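PDB 4O6R: aldehyde dehydrogenase from Burkholderia cenocepacia, which probably oxidises aldehydes to carboxylic acids with NAD(P)+ as the electron acceptor, and binds AMP in its nucleotide pocket. Local coordinates for residues L75-N86 with R191-P202. Sequence-based numbering, arbitrary orientation.
Sequences LLLRLADAIEAN and RIVELMAEVGFP
Arg191 reaches across to Asn86 while its NH1 is gripped by two carboxylates of its own helix, Glu194 OE1 at 2.8 Å and Glu198 OE2 at 3.2 Å, one and two turns on. The link across is weaker: NH2 gives a weak, bent hydrogen bond (3.2 Å) to Asn86 OD1, which lies at the guanidinium edge while the amide stands nearly perpendicular, 85° between planes. Helix 187-199 follows strand 176-180 in the nucleotide-binding Rossmann-type domain of the aldehyde dehydrogenase fold, its Val193 and Met196 touching strand 206-208. Helix 69-85 packs against it; the axes of 75-85 and 191-199 approach to 9.3 Å, with 124° between their directions. Asn86 suits the end of its helix because ND2 turns back to Ala82 O at 2.8 Å, leaving OD1 for the arginine.

Between the helices the contact is aliphatic. Val199 is a compact beta-branched knob in the hole made by Leu75, Arg78, Leu79 and Ala82; the small Ala82 lets CG1 come close. Leu79, with CG anti to the backbone N (chi1 -179°), spreads its fork over Met196, CD2 lying 3.7 Å from the flexible methionine's CE, and sets CD1 against Leu195 CB. Nearer Asn86, Ile83 CD1 meets Ile192 CD1, and Phe117 of helix 102-123 backs Leu76, Leu79 and Ile83.

Gly200 closes helix 187-199 in a Schellman motif: at its positive phi a side chain would press on Val199 O, and Leu75 CD2 packs 3.6 Å from Gly200 C. The turn brings the Phe201 ring against Leu75 and Leu76. Leu76 CD2 touches the ring's edge, while Leu75 CB makes a CH-pi contact over one face, 4.0 Å from the centroid.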
loop_
_atom_site.group_PDB
_atom_site.type_symbol
_atom_site.label_atom_id
_atom_site.label_comp_id
_atom_site.label_asym_id
_atom_site.label_seq_id
_atom_site.Cartn_x
_atom_site.Cartn_y
_atom_site.Cartn_z
ATOM N N LEU A 75 -22.326 -7.036 -8.239
ATOM C CA LEU A 75 -23.551 -6.269 -8.342
ATOM C C LEU A 75 -23.294 -4.870 -8.924
ATOM O O LEU A 75 -24.052 -4.403 -9.777
ATOM C CB LEU A 75 -24.268 -6.188 -7.004
ATOM C CG LEU A 75 -24.983 -7.446 -6.538
ATOM C CD1 LEU A 75 -25.225 -7.328 -5.032
ATOM C CD2 LEU A 75 -26.290 -7.609 -7.308
ATOM N N LEU A 76 -22.239 -4.215 -8.465
ATOM C CA LEU A 76 -21.847 -2.932 -9.004
ATOM C C LEU A 76 -21.445 -3.057 -10.487
ATOM O O LEU A 76 -21.746 -2.170 -11.296
ATOM C CB LEU A 76 -20.712 -2.314 -8.157
ATOM C CG LEU A 76 -21.100 -1.926 -6.715
ATOM C CD1 LEU A 76 -19.871 -1.759 -5.824
ATOM C CD2 LEU A 76 -21.899 -0.644 -6.723
ATOM N N LEU A 77 -20.738 -4.133 -10.839
ATOM C CA LEU A 77 -20.380 -4.376 -12.227
ATOM C C LEU A 77 -21.630 -4.509 -13.101
ATOM O O LEU A 77 -21.696 -3.929 -14.201
ATOM C CB LEU A 77 -19.503 -5.621 -12.379
ATOM C CG LEU A 77 -18.104 -5.531 -11.765
ATOM C CD1 LEU A 77 -17.371 -6.859 -11.965
ATOM C CD2 LEU A 77 -17.295 -4.408 -12.392
ATOM N N ARG A 78 -22.587 -5.311 -12.651
ATOM C CA ARG A 78 -23.849 -5.434 -13.364
ATOM C C ARG A 78 -24.584 -4.106 -13.483
ATOM O O ARG A 78 -25.217 -3.858 -14.507
ATOM C CB ARG A 78 -24.809 -6.406 -12.669
ATOM C CG ARG A 78 -24.547 -7.868 -12.926
ATOM C CD ARG A 78 -25.542 -8.691 -12.105
ATOM N NE ARG A 78 -25.044 -10.021 -11.901
ATOM C CZ ARG A 78 -25.006 -10.962 -12.828
ATOM N NH1 ARG A 78 -25.445 -10.723 -14.054
ATOM N NH2 ARG A 78 -24.514 -12.161 -12.524
ATOM N N LEU A 79 -24.574 -3.303 -12.412
ATOM C CA LEU A 79 -25.221 -1.990 -12.445
ATOM C C LEU A 79 -24.626 -1.108 -13.552
ATOM O O LEU A 79 -25.374 -0.455 -14.311
ATOM C CB LEU A 79 -25.104 -1.268 -11.121
ATOM C CG LEU A 79 -25.778 0.116 -11.065
ATOM C CD1 LEU A 79 -27.262 0.039 -11.341
ATOM C CD2 LEU A 79 -25.512 0.731 -9.707
ATOM N N ALA A 80 -23.293 -1.109 -13.645
ATOM C CA ALA A 80 -22.605 -0.319 -14.657
ATOM C C ALA A 80 -23.064 -0.717 -16.051
ATOM O O ALA A 80 -23.331 0.140 -16.923
ATOM C CB ALA A 80 -21.108 -0.483 -14.538
ATOM N N ASP A 81 -23.166 -2.019 -16.269
ATOM C CA ASP A 81 -23.628 -2.501 -17.572
ATOM C C ASP A 81 -25.049 -2.077 -17.842
ATOM O O ASP A 81 -25.373 -1.690 -18.960
ATOM C CB ASP A 81 -23.546 -4.025 -17.661
ATOM C CG ASP A 81 -22.122 -4.532 -17.813
ATOM O OD1 ASP A 81 -21.217 -3.760 -18.220
ATOM O OD2 ASP A 81 -21.920 -5.735 -17.557
ATOM N N ALA A 82 -25.904 -2.175 -16.836
ATOM C CA ALA A 82 -27.333 -1.811 -17.000
ATOM C C ALA A 82 -27.498 -0.310 -17.324
ATOM O O ALA A 82 -28.342 0.101 -18.135
ATOM C CB ALA A 82 -28.107 -2.170 -15.745
ATOM N N ILE A 83 -26.691 0.512 -16.674
ATOM C CA ILE A 83 -26.681 1.942 -16.971
ATOM C C ILE A 83 -26.336 2.164 -18.435
ATOM O O ILE A 83 -27.077 2.857 -19.170
ATOM C CB ILE A 83 -25.703 2.697 -16.048
ATOM C CG1 ILE A 83 -26.255 2.707 -14.620
ATOM C CG2 ILE A 83 -25.440 4.116 -16.553
ATOM C CD1 ILE A 83 -25.212 3.068 -13.551
ATOM N N GLU A 84 -25.257 1.536 -18.889
ATOM C CA GLU A 84 -24.870 1.656 -20.289
ATOM C C GLU A 84 -25.952 1.151 -21.241
ATOM O O GLU A 84 -26.207 1.789 -22.265
ATOM C CB GLU A 84 -23.531 0.980 -20.559
ATOM C CG GLU A 84 -22.394 1.806 -19.962
ATOM C CD GLU A 84 -21.022 1.125 -19.970
ATOM O OE1 GLU A 84 -20.928 -0.082 -20.281
ATOM O OE2 GLU A 84 -20.039 1.802 -19.598
ATOM N N ALA A 85 -26.595 0.033 -20.903
ATOM C CA ALA A 85 -27.722 -0.489 -21.707
ATOM C C ALA A 85 -28.901 0.473 -21.766
ATOM O O ALA A 85 -29.732 0.379 -22.665
ATOM C CB ALA A 85 -28.182 -1.840 -21.183
ATOM N N ASN A 86 -28.994 1.368 -20.799
ATOM C CA ASN A 86 -30.059 2.356 -20.716
ATOM C C ASN A 86 -29.582 3.778 -20.972
ATOM O O ASN A 86 -30.224 4.731 -20.530
ATOM C CB ASN A 86 -30.715 2.271 -19.335
ATOM C CG ASN A 86 -31.588 1.044 -19.188
ATOM O OD1 ASN A 86 -32.719 1.033 -19.677
ATOM N ND2 ASN A 86 -31.065 -0.012 -18.579
ATOM N N ARG A 191 -34.420 6.275 -10.986
ATOM C CA ARG A 191 -34.168 5.269 -12.020
ATOM C C ARG A 191 -32.950 4.399 -11.702
ATOM O O ARG A 191 -32.978 3.193 -11.920
ATOM C CB ARG A 191 -34.010 5.926 -13.401
ATOM C CG ARG A 191 -33.795 4.974 -14.580
ATOM C CD ARG A 191 -34.887 3.917 -14.708
ATOM N NE ARG A 191 -34.646 3.035 -15.866
ATOM C CZ ARG A 191 -34.869 1.724 -15.912
ATOM N NH1 ARG A 191 -35.382 1.069 -14.865
ATOM N NH2 ARG A 191 -34.584 1.056 -17.031
ATOM N N ILE A 192 -31.886 5.012 -11.167
ATOM C CA ILE A 192 -30.715 4.253 -10.750
ATOM C C ILE A 192 -31.098 3.188 -9.720
ATOM O O ILE A 192 -30.685 2.040 -9.846
ATOM C CB ILE A 192 -29.615 5.179 -10.196
ATOM C CG1 ILE A 192 -28.973 5.955 -11.331
ATOM C CG2 ILE A 192 -28.545 4.419 -9.404
ATOM C CD1 ILE A 192 -28.244 5.074 -12.346
ATOM N N VAL A 193 -31.861 3.547 -8.693
ATOM C CA VAL A 193 -32.151 2.561 -7.657
ATOM C C VAL A 193 -33.068 1.484 -8.185
ATOM O O VAL A 193 -33.004 0.339 -7.716
ATOM C CB VAL A 193 -32.644 3.184 -6.333
ATOM C CG1 VAL A 193 -34.080 3.656 -6.455
ATOM C CG2 VAL A 193 -32.507 2.185 -5.198
ATOM N N GLU A 194 -33.924 1.835 -9.143
ATOM C CA GLU A 194 -34.730 0.839 -9.851
ATOM C C GLU A 194 -33.828 -0.167 -10.577
ATOM O O GLU A 194 -34.063 -1.382 -10.504
ATOM C CB GLU A 194 -35.694 1.508 -10.849
ATOM C CG GLU A 194 -36.722 0.535 -11.393
ATOM C CD GLU A 194 -37.685 1.173 -12.339
ATOM O OE1 GLU A 194 -37.304 2.122 -13.069
ATOM O OE2 GLU A 194 -38.835 0.701 -12.344
ATOM N N LEU A 195 -32.794 0.329 -11.264
ATOM C CA LEU A 195 -31.837 -0.573 -11.919
ATOM C C LEU A 195 -31.105 -1.425 -10.899
ATOM O O LEU A 195 -30.893 -2.605 -11.139
ATOM C CB LEU A 195 -30.810 0.176 -12.787
ATOM C CG LEU A 195 -31.390 0.892 -14.004
ATOM C CD1 LEU A 195 -30.372 1.775 -14.711
ATOM C CD2 LEU A 195 -31.957 -0.119 -14.970
ATOM N N MET A 196 -30.706 -0.823 -9.775
ATOM C CA MET A 196 -30.111 -1.577 -8.676
ATOM C C MET A 196 -30.974 -2.769 -8.243
ATOM O O MET A 196 -30.464 -3.887 -8.085
ATOM C CB MET A 196 -29.819 -0.647 -7.483
ATOM C CG MET A 196 -28.654 0.297 -7.742
ATOM S SD MET A 196 -28.529 1.437 -6.358
ATOM C CE MET A 196 -26.794 1.871 -6.467
ATOM N N ALA A 197 -32.283 -2.550 -8.098
ATOM C CA ALA A 197 -33.187 -3.616 -7.728
ATOM C C ALA A 197 -33.200 -4.663 -8.822
ATOM O O ALA A 197 -33.121 -5.864 -8.544
ATOM C CB ALA A 197 -34.591 -3.067 -7.495
ATOM N N GLU A 198 -33.255 -4.210 -10.067
ATOM C CA GLU A 198 -33.276 -5.123 -11.199
ATOM C C GLU A 198 -32.049 -6.026 -11.238
ATOM O O GLU A 198 -32.181 -7.206 -11.507
ATOM C CB GLU A 198 -33.406 -4.386 -12.539
ATOM C CG GLU A 198 -34.741 -3.697 -12.778
ATOM C CD GLU A 198 -34.786 -3.029 -14.168
ATOM O OE1 GLU A 198 -33.990 -3.459 -15.046
ATOM O OE2 GLU A 198 -35.577 -2.063 -14.376
ATOM N N VAL A 199 -30.861 -5.483 -10.979
ATOM C CA VAL A 199 -29.652 -6.306 -11.066
ATOM C C VAL A 199 -29.431 -7.187 -9.832
ATOM O O VAL A 199 -28.550 -8.033 -9.867
ATOM C CB VAL A 199 -28.367 -5.497 -11.406
ATOM C CG1 VAL A 199 -28.548 -4.758 -12.717
ATOM C CG2 VAL A 199 -27.975 -4.529 -10.301
ATOM N N GLY A 200 -30.206 -6.992 -8.760
ATOM C CA GLY A 200 -30.204 -7.888 -7.620
ATOM C C GLY A 200 -29.716 -7.294 -6.301
ATOM O O GLY A 200 -29.440 -8.035 -5.369
ATOM N N PHE A 201 -29.621 -5.976 -6.176
ATOM C CA PHE A 201 -29.262 -5.425 -4.852
ATOM C C PHE A 201 -30.337 -5.812 -3.833
ATOM O O PHE A 201 -31.549 -5.640 -4.099
ATOM C CB PHE A 201 -29.091 -3.920 -4.885
ATOM C CG PHE A 201 -27.760 -3.475 -5.406
ATOM C CD1 PHE A 201 -27.513 -3.453 -6.768
ATOM C CD2 PHE A 201 -26.761 -3.064 -4.550
ATOM C CE1 PHE A 201 -26.298 -3.025 -7.271
ATOM C CE2 PHE A 201 -25.517 -2.652 -5.048
ATOM C CZ PHE A 201 -25.286 -2.628 -6.413
ATOM N N PRO A 202 -29.928 -6.387 -2.692
ATOM C CA PRO A 202 -30.938 -6.776 -1.708
ATOM C C PRO A 202 -31.746 -5.601 -1.138
ATOM O O PRO A 202 -31.283 -4.463 -1.086
ATOM C CB PRO A 202 -30.129 -7.469 -0.595
ATOM C CG PRO A 202 -28.883 -7.920 -1.265
ATOM C CD PRO A 202 -28.597 -6.943 -2.374
#